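Local coordinates for acidocalcisomal pyrophosphatase (Trypanosoma brucei brucei, PDB 5C5V), which probably hydrolyses inorganic diphosphate to phosphate with the help of magnesium ions, at residues 132-137 / 321-326; 168-173 / 220-225; 203-208 / 337-342; 210-215 / 327-332. All blocks are in the same frame, centred on the assembly; numbering follows the deposited sequence.

Interaction 1 (132-137 / 321-326); sequences IPLYVR and KVIDES
Leu134 and Ile323 make the apolar half of this contact. Methyl meets methyl: Leu134 CD2 lies 3.8 Å from Ile323 CG2, and Leu134 CD1 is a little farther from the same carbon. Leu134 has its CG anti to the backbone N (chi1 171°), and this carries both methyls over to the helix. Tyr152 of strand 152-156 touches both side chains.

The second pair joins an aromatic hydroxyl to the helix surface. Tyr135 OH reaches Asp324 CA at 3.8 Å. It is also 3.8 Å from Asp324 OD1, too far for a hydrogen bond. The ring and carboxylate planes are 61° apart. Leu134 CG lies above one face of the Tyr135 ring, toward its rim. The ring also meets His327 edge-to-face.

Two hydrogen bonds act beside the contact. Ser326 OG donates to Ile323 O at 2.9 Å, one turn back on helix 316-336. Asp324 OD2 bonds to His20 NE2 of the second subunit.

No hydrogen bond or ion pair links the two segments. Between them the contact is therefore one of van der Waals packing, while the carboxylate of Asp324 finds its polar partner across the subunit interface.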
loop_
_atom_site.group_PDB
_atom_site.type_symbol
_atom_site.label_atom_id
_atom_site.label_comp_id
_atom_site.label_asym_id
_atom_site.label_seq_id
_atom_site.Cartn_x
_atom_site.Cartn_y
_atom_site.Cartn_z
ATOM N N ILE A 132 3.098 -22.907 -20.638
ATOM C CA ILE A 132 2.524 -21.871 -19.784
ATOM C C ILE A 132 2.011 -20.725 -20.644
ATOM O O ILE A 132 2.761 -20.179 -21.447
ATOM C CB ILE A 132 3.540 -21.332 -18.764
ATOM C CG1 ILE A 132 3.984 -22.451 -17.821
ATOM C CG2 ILE A 132 2.927 -20.197 -17.964
ATOM C CD1 ILE A 132 5.080 -22.033 -16.861
ATOM N N PRO A 133 0.720 -20.376 -20.502
ATOM C CA PRO A 133 0.155 -19.315 -21.344
ATOM C C PRO A 133 0.874 -17.992 -21.105
ATOM O O PRO A 133 1.144 -17.645 -19.963
ATOM C CB PRO A 133 -1.316 -19.233 -20.898
ATOM C CG PRO A 133 -1.574 -20.472 -20.124
ATOM C CD PRO A 133 -0.258 -20.883 -19.524
ATOM N N LEU A 134 1.198 -17.287 -22.179
ATOM C CA LEU A 134 1.776 -15.962 -22.094
ATOM C C LEU A 134 0.742 -14.996 -21.515
ATOM O O LEU A 134 1.027 -14.256 -20.574
ATOM C CB LEU A 134 2.244 -15.495 -23.477
ATOM C CG LEU A 134 2.680 -14.036 -23.622
ATOM C CD1 LEU A 134 3.802 -13.699 -22.641
ATOM C CD2 LEU A 134 3.115 -13.786 -25.060
ATOM N N TYR A 135 -0.463 -15.033 -22.086
ATOM C CA TYR A 135 -1.577 -14.190 -21.657
ATOM C C TYR A 135 -2.419 -14.886 -20.599
ATOM O O TYR A 135 -2.821 -16.040 -20.785
ATOM C CB TYR A 135 -2.466 -13.833 -22.845
ATOM C CG TYR A 135 -1.756 -13.036 -23.900
ATOM C CD1 TYR A 135 -1.677 -11.649 -23.809
ATOM C CD2 TYR A 135 -1.152 -13.663 -24.983
ATOM C CE1 TYR A 135 -1.014 -10.910 -24.764
ATOM C CE2 TYR A 135 -0.484 -12.932 -25.945
ATOM C CZ TYR A 135 -0.422 -11.552 -25.825
ATOM O OH TYR A 135 0.239 -10.807 -26.767
ATOM N N VAL A 136 -2.703 -14.187 -19.502
ATOM C CA VAL A 136 -3.607 -14.708 -18.483
ATOM C C VAL A 136 -5.032 -14.322 -18.851
ATOM O O VAL A 136 -5.426 -13.161 -18.734
ATOM C CB VAL A 136 -3.263 -14.167 -17.075
ATOM C CG1 VAL A 136 -4.196 -14.775 -16.028
ATOM C CG2 VAL A 136 -1.787 -14.452 -16.742
ATOM N N ARG A 137 -5.798 -15.293 -19.325
ATOM C CA ARG A 137 -7.135 -15.024 -19.838
ATOM C C ARG A 137 -8.191 -15.633 -18.929
ATOM O O ARG A 137 -8.257 -16.854 -18.781
ATOM C CB ARG A 137 -7.292 -15.605 -21.255
ATOM C CG ARG A 137 -6.327 -15.045 -22.303
ATOM C CD ARG A 137 -6.136 -16.025 -23.481
ATOM N NE ARG A 137 -7.358 -16.241 -24.254
ATOM C CZ ARG A 137 -8.004 -17.408 -24.371
ATOM N NH1 ARG A 137 -7.566 -18.506 -23.750
ATOM N NH2 ARG A 137 -9.107 -17.471 -25.116
ATOM N N LYS A 321 3.593 -4.455 -27.782
ATOM C CA LYS A 321 3.795 -4.767 -29.203
ATOM C C LYS A 321 4.983 -5.700 -29.360
ATOM O O LYS A 321 4.895 -6.701 -30.064
ATOM C CB LYS A 321 4.031 -3.516 -30.053
ATOM C CG LYS A 321 2.788 -2.753 -30.412
ATOM C CD LYS A 321 3.134 -1.574 -31.339
ATOM C CE LYS A 321 1.865 -0.916 -31.907
ATOM N NZ LYS A 321 1.139 -0.120 -30.838
ATOM N N VAL A 322 6.081 -5.373 -28.681
ATOM C CA VAL A 322 7.279 -6.200 -28.725
ATOM C C VAL A 322 6.954 -7.625 -28.266
ATOM O O VAL A 322 7.403 -8.596 -28.868
ATOM C CB VAL A 322 8.409 -5.628 -27.849
ATOM C CG1 VAL A 322 9.486 -6.669 -27.609
ATOM C CG2 VAL A 322 9.005 -4.364 -28.470
ATOM N N ILE A 323 6.181 -7.743 -27.192
ATOM C CA ILE A 323 5.800 -9.053 -26.679
ATOM C C ILE A 323 4.870 -9.797 -27.656
ATOM O O ILE A 323 5.055 -10.987 -27.913
ATOM C CB ILE A 323 5.136 -8.925 -25.307
ATOM C CG1 ILE A 323 6.176 -8.493 -24.276
ATOM C CG2 ILE A 323 4.463 -10.248 -24.902
ATOM C CD1 ILE A 323 5.574 -8.056 -22.963
ATOM N N ASP A 324 3.895 -9.083 -28.216
ATOM C CA ASP A 324 2.967 -9.662 -29.187
ATOM C C ASP A 324 3.711 -10.239 -30.392
ATOM O O ASP A 324 3.448 -11.364 -30.836
ATOM C CB ASP A 324 1.970 -8.600 -29.654
ATOM C CG ASP A 324 1.039 -9.107 -30.755
ATOM O OD1 ASP A 324 0.344 -10.118 -30.537
ATOM O OD2 ASP A 324 1.013 -8.500 -31.852
ATOM N N GLU A 325 4.648 -9.452 -30.917
ATOM C CA GLU A 325 5.427 -9.864 -32.071
ATOM C C GLU A 325 6.337 -11.053 -31.750
ATOM O O GLU A 325 6.504 -11.934 -32.581
ATOM C CB GLU A 325 6.238 -8.686 -32.602
ATOM C CG GLU A 325 5.363 -7.584 -33.173
ATOM C CD GLU A 325 6.154 -6.362 -33.612
ATOM O OE1 GLU A 325 7.410 -6.358 -33.493
ATOM O OE2 GLU A 325 5.509 -5.381 -34.040
ATOM N N SER A 326 6.895 -11.114 -30.546
ATOM C CA SER A 326 7.706 -12.283 -30.207
ATOM C C SER A 326 6.837 -13.525 -29.968
ATOM O O SER A 326 7.335 -14.644 -29.981
ATOM C CB SER A 326 8.577 -12.026 -28.977
ATOM O OG SER A 326 7.779 -12.015 -27.809
#

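Interaction 2 (168-173 / 220-225); sequences IATGES and NDPVDA. With MG (magnesium ion), chain E; MG (magnesium ion), chain G; 2PN (imidodiphosphoric acid), chain C.
Thr170 faces Asp221 and Pro222, and its side chain carries the direct contact. Its CB branches into a methyl and a hydroxyl. With the methyl CG2 anti to the carbonyl carbon, it is this branch that meets Asp221 OD1 at 3.4 Å and Pro222 CD at 3.9 Å. The hydroxyl, OG1, stays 4.1 Å from Asp221 OD1 and makes no bond to it. The polar link between the segments is instead a water, which donates to Ile168 O and, at 2.7 Å, to Asp221 OD1.

Beyond lies the active site. Asp224 bridges two magnesium ions, one 2.0 Å from OD1 and the other 2.0 Å from OD2. Both ions also bind the imidodiphosphate. Pro222 O accepts from two waters that are themselves magnesium ligands. Asp219 and Asp256 share the ion on OD2.

The turn from Ala169 to Glu172 follows strand 166-168. Pro222 packs on Ala200 of strand 197-200, and Asp224 lies on strand 224-227, against Tyr198 of strand 197-200.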
loop_
_atom_site.group_PDB
_atom_site.type_symbol
_atom_site.label_atom_id
_atom_site.label_comp_id
_atom_site.label_asym_id
_atom_site.label_seq_id
_atom_site.Cartn_x
_atom_site.Cartn_y
_atom_site.Cartn_z
ATOM N N ILE A 168 15.804 -20.983 -18.553
ATOM C CA ILE A 168 15.067 -22.021 -19.246
ATOM C C ILE A 168 16.009 -22.675 -20.252
ATOM O O ILE A 168 16.638 -21.973 -21.041
ATOM C CB ILE A 168 13.838 -21.455 -19.968
ATOM C CG1 ILE A 168 12.841 -20.895 -18.944
ATOM C CG2 ILE A 168 13.223 -22.512 -20.846
ATOM C CD1 ILE A 168 11.611 -20.270 -19.563
ATOM N N ALA A 169 16.165 -23.995 -20.177
ATOM C CA ALA A 169 17.051 -24.698 -21.101
ATOM C C ALA A 169 16.342 -24.908 -22.445
ATOM O O ALA A 169 15.612 -25.891 -22.648
ATOM C CB ALA A 169 17.508 -26.024 -20.516
ATOM N N THR A 170 16.570 -23.980 -23.365
ATOM C CA THR A 170 15.889 -23.990 -24.648
ATOM C C THR A 170 16.316 -25.183 -25.490
ATOM O O THR A 170 15.660 -25.541 -26.463
ATOM C CB THR A 170 16.165 -22.688 -25.415
ATOM O OG1 THR A 170 17.584 -22.515 -25.552
ATOM C CG2 THR A 170 15.611 -21.502 -24.638
ATOM N N GLY A 171 17.420 -25.805 -25.105
ATOM C CA GLY A 171 17.980 -26.883 -25.898
ATOM C C GLY A 171 17.544 -28.265 -25.462
ATOM O O GLY A 171 17.840 -29.237 -26.132
ATOM N N GLU A 172 16.861 -28.361 -24.328
ATOM C CA GLU A 172 16.474 -29.663 -23.796
ATOM C C GLU A 172 14.973 -29.896 -23.870
ATOM O O GLU A 172 14.189 -28.956 -23.751
ATOM C CB GLU A 172 16.941 -29.820 -22.347
ATOM C CG GLU A 172 18.441 -29.625 -22.164
ATOM C CD GLU A 172 18.867 -29.666 -20.710
ATOM O OE1 GLU A 172 18.075 -30.121 -19.852
ATOM O OE2 GLU A 172 20.001 -29.249 -20.422
ATOM N N SER A 173 14.587 -31.154 -24.071
ATOM C CA SER A 173 13.175 -31.541 -24.083
ATOM C C SER A 173 12.461 -31.103 -22.819
ATOM O O SER A 173 12.954 -31.344 -21.717
ATOM C CB SER A 173 13.025 -33.061 -24.230
ATOM O OG SER A 173 13.593 -33.517 -25.439
ATOM N N ASN A 220 17.975 -15.323 -29.526
ATOM C CA ASN A 220 17.592 -16.732 -29.625
ATOM C C ASN A 220 16.984 -17.318 -28.344
ATOM O O ASN A 220 17.004 -18.524 -28.145
ATOM C CB ASN A 220 18.809 -17.570 -30.044
ATOM C CG ASN A 220 18.421 -18.899 -30.679
ATOM O OD1 ASN A 220 17.366 -19.018 -31.308
ATOM N ND2 ASN A 220 19.287 -19.899 -30.532
ATOM N N ASP A 221 16.444 -16.460 -27.488
ATOM C CA ASP A 221 15.897 -16.847 -26.184
ATOM C C ASP A 221 14.496 -16.283 -26.007
ATOM O O ASP A 221 14.098 -15.375 -26.728
ATOM C CB ASP A 221 16.784 -16.343 -25.033
ATOM C CG ASP A 221 17.745 -17.397 -24.504
ATOM O OD1 ASP A 221 17.362 -18.578 -24.407
ATOM O OD2 ASP A 221 18.891 -17.046 -24.152
ATOM N N PRO A 222 13.740 -16.811 -25.036
ATOM C CA PRO A 222 12.490 -16.127 -24.685
ATOM C C PRO A 222 12.749 -14.666 -24.306
ATOM O O PRO A 222 13.856 -14.340 -23.880
ATOM C CB PRO A 222 11.983 -16.923 -23.482
ATOM C CG PRO A 222 12.617 -18.245 -23.619
ATOM C CD PRO A 222 13.951 -18.019 -24.223
ATOM N N VAL A 223 11.752 -13.809 -24.478
ATOM C CA VAL A 223 11.857 -12.408 -24.088
ATOM C C VAL A 223 12.119 -12.265 -22.584
ATOM O O VAL A 223 11.474 -12.914 -21.751
ATOM C CB VAL A 223 10.577 -11.633 -24.479
ATOM C CG1 VAL A 223 10.582 -10.212 -23.905
ATOM C CG2 VAL A 223 10.431 -11.596 -25.989
ATOM N N ASP A 224 13.074 -11.405 -22.250
ATOM C CA ASP A 224 13.523 -11.223 -20.876
ATOM C C ASP A 224 12.672 -10.204 -20.132
ATOM O O ASP A 224 12.259 -9.198 -20.697
ATOM C CB ASP A 224 14.994 -10.798 -20.854
ATOM C CG ASP A 224 15.927 -11.878 -21.396
ATOM O OD1 ASP A 224 15.712 -13.072 -21.094
ATOM O OD2 ASP A 224 16.866 -11.525 -22.131
ATOM N N ALA A 225 12.420 -10.467 -18.855
ATOM C CA ALA A 225 11.601 -9.577 -18.044
ATOM C C ALA A 225 12.262 -9.254 -16.698
ATOM O O ALA A 225 12.889 -10.113 -16.072
ATOM C CB ALA A 225 10.221 -10.184 -17.826
HETATM MG MG MG E . 18.065 -12.389 -23.491
HETATM MG MG MG G . 17.069 -14.503 -21.211
HETATM P P1 2PN C . 22.557 -13.217 -20.561
HETATM O O1 2PN C . 23.052 -14.674 -20.749
HETATM O O2 2PN C . 22.718 -12.470 -21.913
HETATM O O3 2PN C . 23.344 -12.559 -19.393
HETATM N N1 2PN C . 20.990 -13.244 -20.097
HETATM P P2 2PN C . 19.738 -13.671 -21.063
HETATM O O4 2PN C . 19.990 -15.082 -21.708
HETATM O O5 2PN C . 19.657 -12.636 -22.167
HETATM O O6 2PN C . 18.496 -13.705 -20.286
HETATM O O HOH W 1 16.642 -19.219 -21.901
HETATM O O HOH W 2 17.929 -14.262 -23.058
HETATM O O HOH W 3 16.160 -12.788 -24.546
HETATM O O HOH W 4 15.258 -15.653 -22.109
HETATM O O HOH W 5 17.832 -16.589 -20.826
HETATM O O HOH W 6 15.901 -14.857 -19.533
#

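Interaction 3 (203-208 / 337-342); sequences QTWEST and NKRGEL
Trp205 and Leu342 form the closer part of this contact. Leu342 CD1 comes to 3.9 Å from Trp205 NE1, and Leu342 CD2 follows at 4.2 Å from the same atom. Leu342 CD1 approaches the indole obliquely. Trp205 has CG anti to its own backbone N (chi1 178°), which sends the ring toward the C-terminal segment. Leu342 CD1 also lies 4.4 Å from Trp205 CD1, so its nearest indole atoms belong to the five-membered ring. The indole N-H has another task: it is hydrogen-bonded to Asn220 OD1. One ring face carries Ser207 CA, 3.5 Å above the plane and toward the rim. Leu333 of helix 316-336 and Trp129 of helix 128-131 also touch Trp205, which is buried.

The other end is looser. Arg339 NH1 stands 4.4 Å from Trp205 CH2, again obliquely. Arg339 and Leu342 are both only partly exposed, yet they lie nearer the solvent than the indole. No hydrogen bond crosses between the segments.

Lys338 has left helical geometry with a positive phi of 58°, which turns the chain out of helix 316-336. Its NZ makes a salt bridge to Asp86 of the second subunit. The arrangement is a C-terminal tail folded back against a buried tryptophan, beside the metal-binding loop of the PPase domain that holds Asp219 and Asp221.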
loop_
_atom_site.group_PDB
_atom_site.type_symbol
_atom_site.label_atom_id
_atom_site.label_comp_id
_atom_site.label_asym_id
_atom_site.label_seq_id
_atom_site.Cartn_x
_atom_site.Cartn_y
_atom_site.Cartn_z
ATOM N N GLN A 203 6.253 -18.628 -24.289
ATOM C CA GLN A 203 5.621 -18.498 -25.610
ATOM C C GLN A 203 6.077 -17.229 -26.333
ATOM O O GLN A 203 5.307 -16.601 -27.063
ATOM C CB GLN A 203 4.094 -18.526 -25.483
ATOM C CG GLN A 203 3.582 -19.746 -24.714
ATOM C CD GLN A 203 2.056 -19.871 -24.685
ATOM O OE1 GLN A 203 1.322 -18.874 -24.712
ATOM N NE2 GLN A 203 1.576 -21.111 -24.640
ATOM N N THR A 204 7.335 -16.858 -26.102
ATOM C CA THR A 204 7.997 -15.815 -26.879
ATOM C C THR A 204 9.360 -16.310 -27.326
ATOM O O THR A 204 9.928 -17.229 -26.729
ATOM C CB THR A 204 8.198 -14.508 -26.082
ATOM O OG1 THR A 204 9.063 -14.772 -24.970
ATOM C CG2 THR A 204 6.876 -13.959 -25.579
ATOM N N TRP A 205 9.909 -15.662 -28.340
ATOM C CA TRP A 205 11.219 -16.021 -28.837
ATOM C C TRP A 205 11.857 -14.833 -29.567
ATOM O O TRP A 205 11.248 -14.243 -30.475
ATOM C CB TRP A 205 11.113 -17.249 -29.754
ATOM C CG TRP A 205 12.401 -17.703 -30.382
ATOM C CD1 TRP A 205 13.566 -18.032 -29.744
ATOM C CD2 TRP A 205 12.640 -17.900 -31.781
ATOM N NE1 TRP A 205 14.519 -18.402 -30.663
ATOM C CE2 TRP A 205 13.974 -18.332 -31.921
ATOM C CE3 TRP A 205 11.862 -17.732 -32.929
ATOM C CZ2 TRP A 205 14.542 -18.610 -33.169
ATOM C CZ3 TRP A 205 12.429 -18.014 -34.167
ATOM C CH2 TRP A 205 13.752 -18.445 -34.274
ATOM N N GLU A 206 13.073 -14.474 -29.165
ATOM C CA GLU A 206 13.826 -13.442 -29.872
ATOM C C GLU A 206 14.428 -14.062 -31.131
ATOM O O GLU A 206 15.568 -14.534 -31.130
ATOM C CB GLU A 206 14.918 -12.842 -28.982
ATOM C CG GLU A 206 14.392 -12.207 -27.701
ATOM C CD GLU A 206 13.902 -10.779 -27.897
ATOM O OE1 GLU A 206 13.499 -10.422 -29.022
ATOM O OE2 GLU A 206 13.923 -9.999 -26.916
ATOM N N SER A 207 13.636 -14.055 -32.197
ATOM C CA SER A 207 13.952 -14.766 -33.429
ATOM C C SER A 207 15.313 -14.422 -34.031
ATOM O O SER A 207 15.667 -13.254 -34.184
ATOM C CB SER A 207 12.869 -14.484 -34.471
ATOM O OG SER A 207 13.202 -15.098 -35.691
ATOM N N THR A 208 16.046 -15.462 -34.408
ATOM C CA THR A 208 17.304 -15.306 -35.114
ATOM C C THR A 208 17.081 -15.033 -36.604
ATOM O O THR A 208 18.034 -14.871 -37.356
ATOM C CB THR A 208 18.180 -16.554 -34.959
ATOM O OG1 THR A 208 17.518 -17.689 -35.537
ATOM C CG2 THR A 208 18.467 -16.816 -33.491
ATOM N N ASN A 337 7.227 -24.473 -37.564
ATOM C CA ASN A 337 8.459 -25.192 -37.871
ATOM C C ASN A 337 8.719 -26.344 -36.896
ATOM O O ASN A 337 9.713 -27.049 -37.017
ATOM C CB ASN A 337 9.652 -24.227 -37.894
ATOM C CG ASN A 337 9.629 -23.298 -39.101
ATOM O OD1 ASN A 337 9.730 -23.740 -40.233
ATOM N ND2 ASN A 337 9.507 -22.006 -38.855
ATOM N N LYS A 338 7.791 -26.557 -35.971
ATOM C CA LYS A 338 7.836 -27.715 -35.084
ATOM C C LYS A 338 9.126 -27.798 -34.256
ATOM O O LYS A 338 9.630 -28.888 -33.984
ATOM C CB LYS A 338 7.664 -29.010 -35.901
ATOM C CG LYS A 338 6.448 -29.036 -36.835
ATOM C CD LYS A 338 5.115 -28.814 -36.106
ATOM C CE LYS A 338 3.922 -28.882 -37.089
ATOM N NZ LYS A 338 2.617 -28.493 -36.451
ATOM N N ARG A 339 9.690 -26.654 -33.880
ATOM C CA ARG A 339 10.890 -26.672 -33.060
ATOM C C ARG A 339 10.558 -26.439 -31.580
ATOM O O ARG A 339 10.230 -25.326 -31.171
ATOM C CB ARG A 339 11.895 -25.643 -33.575
ATOM C CG ARG A 339 12.411 -25.938 -34.987
ATOM C CD ARG A 339 13.266 -24.785 -35.566
ATOM N NE ARG A 339 14.504 -24.558 -34.811
ATOM C CZ ARG A 339 15.262 -23.458 -34.896
ATOM N NH1 ARG A 339 14.921 -22.457 -35.703
ATOM N NH2 ARG A 339 16.364 -23.356 -34.164
ATOM N N GLY A 340 10.603 -27.501 -30.783
ATOM C CA GLY A 340 10.395 -27.377 -29.349
ATOM C C GLY A 340 11.712 -27.247 -28.603
ATOM O O GLY A 340 11.751 -26.786 -27.462
ATOM N N GLU A 341 12.801 -27.635 -29.256
ATOM C CA GLU A 341 14.126 -27.455 -28.682
ATOM C C GLU A 341 15.005 -26.710 -29.660
ATOM O O GLU A 341 14.908 -26.894 -30.872
ATOM C CB GLU A 341 14.783 -28.791 -28.321
ATOM C CG GLU A 341 14.014 -29.621 -27.321
ATOM C CD GLU A 341 12.758 -30.247 -27.895
ATOM O OE1 GLU A 341 12.777 -30.728 -29.067
ATOM O OE2 GLU A 341 11.735 -30.237 -27.166
ATOM N N LEU A 342 15.845 -25.839 -29.119
ATOM C CA LEU A 342 16.801 -25.108 -29.927
ATOM C C LEU A 342 18.120 -25.867 -29.912
ATOM O O LEU A 342 18.946 -25.690 -30.805
ATOM C CB LEU A 342 16.991 -23.681 -29.408
ATOM C CG LEU A 342 15.792 -22.727 -29.390
ATOM C CD1 LEU A 342 16.215 -21.377 -28.824
ATOM C CD2 LEU A 342 15.177 -22.548 -30.768
#

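Interaction 4 (210-215 / 327-332); sequences VLFEAG and HNMWHN
Phe212 O accepts from Gly215 N at 2.8 Å, which closes the type I beta turn from Phe212 to Gly215. This bond stays within the loop, and no hydrogen bond joins the two segments. The closest contacts across are made by one methyl, Met329 CE. It sits 3.8 Å from Val210 CG2 and also 3.8 Å from Val210 CG1, so it rests between the two branches of the valine. The same methyl lies 4.0 Å from Phe212 CZ and slightly farther from CE1, reaching the far end of the ring obliquely.

Met329 gets there by being long and straight. Its outer torsions are both near trans (chi2 163°, chi3 -172°). Met329 runs roughly perpendicular to Val210, whereas it and Phe212 point at each other from the two segments. The sulfur joins in as well: Met329 SD is 5.4 Å from the centroid of the Phe212 ring, 64° off the normal, an oblique Met-aromatic contact. Val210 CG1 lies 3.9 Å above one face of that ring, toward its rim. The three side chains thus form one small apolar cluster.

Val18 of the second subunit packs on both Val210 and Met329. Within the chain, the cluster joins helix 316-336 to the long loop between strands 197-200 and 224-227, and Phe212 continues onto Met255 of strand 254-263.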
loop_
_atom_site.group_PDB
_atom_site.type_symbol
_atom_site.label_atom_id
_atom_site.label_comp_id
_atom_site.label_asym_id
_atom_site.label_seq_id
_atom_site.Cartn_x
_atom_site.Cartn_y
_atom_site.Cartn_z
ATOM N N VAL A 210 14.757 -12.637 -37.599
ATOM C CA VAL A 210 14.144 -11.320 -37.716
ATOM C C VAL A 210 15.168 -10.200 -37.546
ATOM O O VAL A 210 15.916 -10.164 -36.563
ATOM C CB VAL A 210 13.006 -11.130 -36.668
ATOM C CG1 VAL A 210 12.580 -9.675 -36.590
ATOM C CG2 VAL A 210 11.804 -12.015 -37.015
ATOM N N LEU A 211 15.173 -9.271 -38.495
ATOM C CA LEU A 211 16.032 -8.100 -38.398
ATOM C C LEU A 211 15.276 -6.999 -37.688
ATOM O O LEU A 211 14.406 -6.353 -38.271
ATOM C CB LEU A 211 16.490 -7.611 -39.775
ATOM C CG LEU A 211 17.538 -6.494 -39.680
ATOM C CD1 LEU A 211 18.826 -6.993 -39.021
ATOM C CD2 LEU A 211 17.810 -5.832 -41.023
ATOM N N PHE A 212 15.582 -6.810 -36.415
ATOM C CA PHE A 212 14.940 -5.776 -35.628
ATOM C C PHE A 212 15.374 -4.393 -36.121
ATOM O O PHE A 212 16.385 -4.270 -36.816
ATOM C CB PHE A 212 15.268 -5.975 -34.146
ATOM C CG PHE A 212 14.657 -7.222 -33.569
ATOM C CD1 PHE A 212 13.453 -7.173 -32.888
ATOM C CD2 PHE A 212 15.256 -8.457 -33.773
ATOM C CE1 PHE A 212 12.881 -8.325 -32.384
ATOM C CE2 PHE A 212 14.697 -9.606 -33.263
ATOM C CZ PHE A 212 13.504 -9.548 -32.573
ATOM N N GLU A 213 14.583 -3.370 -35.798
ATOM C CA GLU A 213 14.845 -1.991 -36.232
ATOM C C GLU A 213 16.297 -1.590 -35.983
ATOM O O GLU A 213 16.877 -0.840 -36.748
ATOM C CB GLU A 213 13.893 -1.019 -35.513
ATOM C CG GLU A 213 14.307 0.460 -35.559
ATOM N N ALA A 214 16.893 -2.140 -34.934
ATOM C CA ALA A 214 18.259 -1.798 -34.562
ATOM C C ALA A 214 19.343 -2.350 -35.506
ATOM O O ALA A 214 20.518 -2.041 -35.340
ATOM C CB ALA A 214 18.521 -2.274 -33.159
ATOM N N GLY A 215 18.964 -3.153 -36.495
ATOM C CA GLY A 215 19.947 -3.722 -37.405
ATOM C C GLY A 215 20.584 -5.015 -36.909
ATOM O O GLY A 215 21.651 -5.407 -37.376
ATOM N N HIS A 327 5.553 -13.310 -29.699
ATOM C CA HIS A 327 4.589 -14.394 -29.567
ATOM C C HIS A 327 4.347 -15.000 -30.946
ATOM O O HIS A 327 4.296 -16.215 -31.107
ATOM C CB HIS A 327 3.286 -13.868 -28.961
ATOM C CG HIS A 327 2.370 -14.932 -28.441
ATOM N ND1 HIS A 327 2.806 -15.964 -27.637
ATOM C CD2 HIS A 327 1.028 -15.085 -28.551
ATOM C CE1 HIS A 327 1.779 -16.725 -27.300
ATOM N NE2 HIS A 327 0.688 -16.212 -27.841
ATOM N N ASN A 328 4.224 -14.129 -31.943
ATOM C CA ASN A 328 4.100 -14.554 -33.330
ATOM C C ASN A 328 5.308 -15.356 -33.776
ATOM O O ASN A 328 5.167 -16.402 -34.413
ATOM C CB ASN A 328 3.922 -13.349 -34.246
ATOM C CG ASN A 328 2.607 -12.667 -34.039
ATOM O OD1 ASN A 328 1.654 -13.290 -33.596
ATOM N ND2 ASN A 328 2.537 -11.391 -34.351
ATOM N N MET A 329 6.492 -14.855 -33.435
ATOM C CA MET A 329 7.745 -15.524 -33.769
ATOM C C MET A 329 7.792 -16.895 -33.102
ATOM O O MET A 329 8.258 -17.871 -33.697
ATOM C CB MET A 329 8.954 -14.688 -33.327
ATOM C CG MET A 329 9.096 -13.324 -33.989
ATOM S SD MET A 329 10.231 -12.212 -33.077
ATOM C CE MET A 329 9.965 -10.694 -33.980
ATOM N N TRP A 330 7.317 -16.950 -31.857
ATOM C CA TRP A 330 7.243 -18.209 -31.129
ATOM C C TRP A 330 6.243 -19.161 -31.804
ATOM O O TRP A 330 6.482 -20.352 -31.860
ATOM C CB TRP A 330 6.858 -17.986 -29.659
ATOM C CG TRP A 330 6.483 -19.277 -28.945
ATOM C CD1 TRP A 330 7.332 -20.178 -28.367
ATOM C CD2 TRP A 330 5.164 -19.810 -28.772
ATOM N NE1 TRP A 330 6.623 -21.233 -27.839
ATOM C CE2 TRP A 330 5.291 -21.031 -28.069
ATOM C CE3 TRP A 330 3.888 -19.367 -29.121
ATOM C CZ2 TRP A 330 4.189 -21.809 -27.708
ATOM C CZ3 TRP A 330 2.791 -20.155 -28.763
ATOM C CH2 TRP A 330 2.954 -21.355 -28.064
ATOM N N HIS A 331 5.131 -18.628 -32.311
ATOM C CA HIS A 331 4.155 -19.441 -33.042
ATOM C C HIS A 331 4.826 -20.029 -34.269
ATOM O O HIS A 331 4.631 -21.202 -34.586
ATOM C CB HIS A 331 2.926 -18.623 -33.471
ATOM C CG HIS A 331 1.857 -18.519 -32.421
ATOM N ND1 HIS A 331 1.006 -19.556 -32.110
ATOM C CD2 HIS A 331 1.497 -17.488 -31.621
ATOM C CE1 HIS A 331 0.177 -19.177 -31.154
ATOM N NE2 HIS A 331 0.447 -17.925 -30.846
ATOM N N ASN A 332 5.621 -19.215 -34.961
ATOM C CA ASN A 332 6.312 -19.686 -36.160
ATOM C C ASN A 332 7.341 -20.752 -35.816
ATOM O O ASN A 332 7.538 -21.716 -36.565
ATOM C CB ASN A 332 6.984 -18.528 -36.908
ATOM C CG ASN A 332 7.561 -18.958 -38.254
ATOM O OD1 ASN A 332 8.770 -19.152 -38.391
ATOM N ND2 ASN A 332 6.698 -19.107 -39.247
#

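How the interactions relate
Interactions 1 and 4 use adjoining segments of helix 316-336, with centres about 13 Å apart, and both touch the second subunit. Interaction 3 takes up the chain where that helix ends. Residues 203-208 tie the set together: Gln203 OE1 probably accepts from Leu134 N of interaction 1 (3.0 Å), and Gln203 O from His327 ND1 of interaction 4 (2.6 Å). Interaction 2 alone holds ligands of the bound metals. It lies about 8 Å from interaction 3, centre to centre, and Thr170 O and Leu342 N probably bond at 2.7 Å. Farther out, the side chain of Phe212 in interaction 4 is about 12 Å from the imidodiphosphate and that of Ile323 in interaction 1 about 14 Å.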